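DNA alpha-glucosyltransferase (Enterobacteria phage T4, PDB 1Y6F) is a phage glucosyltransferase of the GT-B clan, built from two domains, each around a parallel beta sheet, that face each other across a cleft. Local coordinates at residues P87-Q92 with L124-G129. Residues are numbered along the deposited sequence; the frame is centred on the assembly and turned at random.
Sequences PATSVQ and LRRNLG. With nucleotides of chain A.
Thr89 and Arg126 meet twice, once through their backbones and once through their side chains. The amide N of Thr89 donates to the carbonyl O of Arg126 over 3.1 Å, approaching from above the carbonyl plane, whereas Leu128 N reaches Pro87 O at 2.9 Å in a straighter bond (N-H...O 153°). Together they make a single beta bridge between Ala88 and Asn127, which ties the loop following strand 80-85 to the one leading into helix 130-136, in the parallel-sheet domain that begins the chain, beyond the C-terminal end of strand 80-85.

From this bridge the Arg126 side chain can be followed outward. Its CB lies 3.7 Å from Thr89 CG2, the two side chains running aslant of each other, and CG still borders that methyl. Beyond CG the chain extends as far as NE (chi2 -161°), leaving the protein partner behind for the nucleotides of chain A: CD is 3.3 Å from OP2 of 3DR7 of chain A. The guanidinium then places one face against the sugar-phosphate link, with O3' of DT6 of chain A 2.9 Å above its plane and toward the rim. NE and CZ both have that O3' as their nearest neighbour in the nucleotides. NH1 is closest, 3.0 Å from O3' of DT6 of chain A, with OP1 of 3DR7 of chain A a little farther off, while NH2 turns toward O2 and C1' of DT6.

Leu128 packs on the other loop. Its CD1 sits against Ala88 O (3.1 Å) and Thr89 CA, and comes within 4.0 Å of Val91 CG2, the side chains sliding past each other in opposite directions; Ile96 of helix 93-102 touches both residues. The bond from Thr89 N and the contact of its CG2 thus hold the root of Arg126, while its positively charged end lies beside the phosphate of 3DR7 of chain A, an arrangement consistent with electrostatic attraction.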
ATOM      1  N   PRO C  87      18.452   2.851  -2.306  1.00 49.48           N
ATOM      2  CA  PRO C  87      19.159   1.691  -1.741  1.00 46.94           C
ATOM      3  C   PRO C  87      19.015   1.521  -0.231  1.00 48.14           C
ATOM      4  O   PRO C  87      19.029   2.493   0.531  1.00 41.08           O
ATOM      5  CB  PRO C  87      20.607   1.909  -2.180  1.00 48.66           C
ATOM      6  CG  PRO C  87      20.689   3.391  -2.360  1.00 58.80           C
ATOM      7  CD  PRO C  87      19.389   3.720  -3.035  1.00 48.97           C
ATOM      8  N   ALA C  88      18.853   0.268   0.184  1.00 46.87           N
ATOM      9  CA  ALA C  88      18.678  -0.068   1.590  1.00 56.70           C
ATOM     10  C   ALA C  88      20.013  -0.060   2.312  1.00 60.99           C
ATOM     11  O   ALA C  88      21.064  -0.171   1.684  1.00 62.99           O
ATOM     12  CB  ALA C  88      18.017  -1.443   1.723  1.00 60.35           C
ATOM     13  N   THR C  89      19.959   0.065   3.635  1.00 62.29           N
ATOM     14  CA  THR C  89      21.156   0.096   4.472  1.00 59.24           C
ATOM     15  C   THR C  89      21.715  -1.328   4.647  1.00 63.01           C
ATOM     16  O   THR C  89      21.697  -1.892   5.742  1.00 72.83           O
ATOM     17  CB  THR C  89      20.812   0.748   5.855  1.00 60.09           C
ATOM     18  OG1 THR C  89      22.016   1.047   6.567  1.00 61.50           O
ATOM     19  CG2 THR C  89      19.925  -0.178   6.701  1.00 44.37           C
ATOM     20  N   SER C  90      22.214  -1.904   3.553  1.00 65.88           N
ATOM     21  CA  SER C  90      22.762  -3.260   3.567  1.00 62.96           C
ATOM     22  C   SER C  90      23.032  -3.728   2.145  1.00 66.82           C
ATOM     23  O   SER C  90      23.070  -4.930   1.871  1.00 71.70           O
ATOM     24  CB  SER C  90      21.756  -4.222   4.206  1.00 67.96           C
ATOM     25  OG  SER C  90      20.595  -4.339   3.397  1.00 52.35           O
ATOM     26  N   VAL C  91      23.219  -2.778   1.239  1.00 70.27           N
ATOM     27  CA  VAL C  91      23.442  -3.109  -0.162  1.00 69.20           C
ATOM     28  C   VAL C  91      24.877  -3.448  -0.555  1.00 72.21           C
ATOM     29  O   VAL C  91      25.080  -4.259  -1.465  1.00 71.68           O
ATOM     30  CB  VAL C  91      22.952  -1.966  -1.068  1.00 70.28           C
ATOM     31  CG1 VAL C  91      21.438  -1.903  -1.045  1.00 70.18           C
ATOM     32  CG2 VAL C  91      23.546  -0.642  -0.595  1.00 64.49           C
ATOM     33  N   GLN C  92      25.846  -2.821   0.121  1.00 57.93           N
ATOM     34  CA  GLN C  92      27.285  -3.001  -0.126  1.00 67.39           C
ATOM     35  C   GLN C  92      27.846  -1.728  -0.764  1.00 69.51           C
ATOM     36  O   GLN C  92      27.229  -1.156  -1.664  1.00 76.74           O
ATOM     37  CB  GLN C  92      27.570  -4.194  -1.060  1.00 72.66           C
ATOM     38  CG  GLN C  92      27.764  -3.818  -2.539  1.00 85.18           C
ATOM     39  CD  GLN C  92      27.587  -4.994  -3.495  1.00 96.54           C
ATOM     40  OE1 GLN C  92      26.478  -5.507  -3.673  1.00 99.99           O
ATOM     41  NE2 GLN C  92      28.682  -5.422  -4.116  1.00 95.13           N
ATOM     42  N   LEU C 124      12.524   5.285   7.764  1.00 43.47           N
ATOM     43  CA  LEU C 124      13.269   6.323   7.061  1.00 40.14           C
ATOM     44  C   LEU C 124      14.764   6.232   7.296  1.00 45.24           C
ATOM     45  O   LEU C 124      15.556   6.589   6.422  1.00 50.93           O
ATOM     46  CB  LEU C 124      12.781   7.706   7.488  1.00 35.54           C
ATOM     47  CG  LEU C 124      11.310   8.015   7.229  1.00 30.00           C
ATOM     48  CD1 LEU C 124      10.978   9.406   7.747  1.00 36.02           C
ATOM     49  CD2 LEU C 124      11.037   7.906   5.727  1.00 40.76           C
ATOM     50  N   ARG C 125      15.149   5.749   8.475  1.00 54.54           N
ATOM     51  CA  ARG C 125      16.563   5.633   8.828  1.00 56.63           C
ATOM     52  C   ARG C 125      17.298   4.520   8.115  1.00 49.27           C
ATOM     53  O   ARG C 125      18.518   4.560   8.016  1.00 51.34           O
ATOM     54  CB  ARG C 125      16.729   5.438  10.335  1.00 59.39           C
ATOM     55  CG  ARG C 125      16.332   6.633  11.163  1.00 63.68           C
ATOM     56  CD  ARG C 125      17.306   7.779  11.005  1.00 54.74           C
ATOM     57  NE  ARG C 125      16.768   8.976  11.641  1.00 64.43           N
ATOM     58  CZ  ARG C 125      17.340  10.172  11.609  1.00 62.20           C
ATOM     59  NH1 ARG C 125      18.495  10.353  10.972  1.00 61.10           N
ATOM     60  NH2 ARG C 125      16.737  11.191  12.197  1.00 60.89           N
ATOM     61  N   ARG C 126      16.575   3.521   7.626  1.00 50.45           N
ATOM     62  CA  ARG C 126      17.233   2.416   6.941  1.00 57.45           C
ATOM     63  C   ARG C 126      17.449   2.681   5.462  1.00 53.77           C
ATOM     64  O   ARG C 126      17.553   1.758   4.663  1.00 55.23           O
ATOM     65  CB  ARG C 126      16.445   1.122   7.137  1.00 69.89           C
ATOM     66  CG  ARG C 126      16.417   0.652   8.588  1.00 85.54           C
ATOM     67  CD  ARG C 126      16.058  -0.821   8.696  1.00 89.35           C
ATOM     68  NE  ARG C 126      15.973  -1.257  10.087  1.00 96.79           N
ATOM     69  CZ  ARG C 126      15.702  -2.503  10.463  1.00 99.99           C
ATOM     70  NH1 ARG C 126      15.494  -3.439   9.544  1.00 99.99           N
ATOM     71  NH2 ARG C 126      15.632  -2.812  11.754  1.00 93.53           N
ATOM     72  N   ASN C 127      17.535   3.955   5.107  1.00 61.51           N
ATOM     73  CA  ASN C 127      17.750   4.349   3.723  1.00 63.82           C
ATOM     74  C   ASN C 127      19.146   4.926   3.529  1.00 61.83           C
ATOM     75  O   ASN C 127      19.685   5.580   4.420  1.00 53.41           O
ATOM     76  CB  ASN C 127      16.705   5.388   3.308  1.00 54.36           C
ATOM     77  CG  ASN C 127      15.374   4.759   2.931  1.00 58.90           C
ATOM     78  OD1 ASN C 127      14.321   5.366   3.115  1.00 55.94           O
ATOM     79  ND2 ASN C 127      15.417   3.547   2.381  1.00 52.73           N
ATOM     80  N   LEU C 128      19.725   4.665   2.361  1.00 59.58           N
ATOM     81  CA  LEU C 128      21.046   5.176   2.020  1.00 61.96           C
ATOM     82  C   LEU C 128      20.923   6.065   0.780  1.00 59.60           C
ATOM     83  O   LEU C 128      20.426   5.635  -0.258  1.00 60.35           O
ATOM     84  CB  LEU C 128      22.018   4.013   1.751  1.00 57.03           C
ATOM     85  CG  LEU C 128      22.348   3.104   2.943  1.00 63.93           C
ATOM     86  CD1 LEU C 128      23.224   1.949   2.496  1.00 47.87           C
ATOM     87  CD2 LEU C 128      23.057   3.912   4.024  1.00 59.22           C
ATOM     88  N   GLY C 129      21.365   7.309   0.891  1.00 53.66           N
ATOM     89  CA  GLY C 129      21.278   8.209  -0.243  1.00 49.33           C
ATOM     90  C   GLY C 129      20.013   9.046  -0.236  1.00 43.97           C
ATOM     91  O   GLY C 129      19.798   9.858  -1.130  1.00 43.56           O
TER
ATOM     92  P    DT A   6       7.942   0.329  10.718  1.00 69.93           P
ATOM     93  OP1  DT A   6       7.957   1.471   9.763  1.00 66.83           O
ATOM     94  OP2  DT A   6       6.744  -0.546  10.783  1.00 64.74           O
ATOM     95  O5'  DT A   6       9.214  -0.600  10.463  1.00 71.45           O
ATOM     96  C5'  DT A   6      10.528  -0.080  10.641  1.00 63.97           C
ATOM     97  C4'  DT A   6      11.556  -1.188  10.627  1.00 61.58           C
ATOM     98  O4'  DT A   6      11.554  -1.925  11.874  1.00 58.04           O
ATOM     99  C3'  DT A   6      11.425  -2.223   9.509  1.00 48.91           C
ATOM    100  O3'  DT A   6      12.718  -2.470   8.954  1.00 74.15           O
ATOM    101  C2'  DT A   6      10.943  -3.465  10.237  1.00 47.97           C
ATOM    102  C1'  DT A   6      11.611  -3.312  11.591  1.00 55.03           C
ATOM    103  N1   DT A   6      10.941  -4.027  12.694  1.00 54.69           N
ATOM    104  C2   DT A   6      11.690  -4.891  13.458  1.00 52.05           C
ATOM    105  O2   DT A   6      12.882  -5.086  13.267  1.00 49.75           O
ATOM    106  N3   DT A   6      10.989  -5.521  14.461  1.00 61.25           N
ATOM    107  C4   DT A   6       9.641  -5.374  14.766  1.00 58.51           C
ATOM    108  O4   DT A   6       9.139  -6.015  15.700  1.00 52.11           O
ATOM    109  C5   DT A   6       8.923  -4.447  13.922  1.00 52.00           C
ATOM    110  C7   DT A   6       7.465  -4.221  14.171  1.00 56.44           C
ATOM    111  C6   DT A   6       9.601  -3.829  12.945  1.00 50.36           C
ATOM    112  O5' 3DR A   7      11.421  -2.882   6.808  1.00 84.28           O
ATOM    113  P   3DR A   7      12.861  -3.064   7.466  1.00 83.64           P
ATOM    114  OP1 3DR A   7      13.128  -4.527   7.583  1.00 82.34           O
ATOM    115  OP2 3DR A   7      13.825  -2.198   6.741  1.00 83.11           O
TER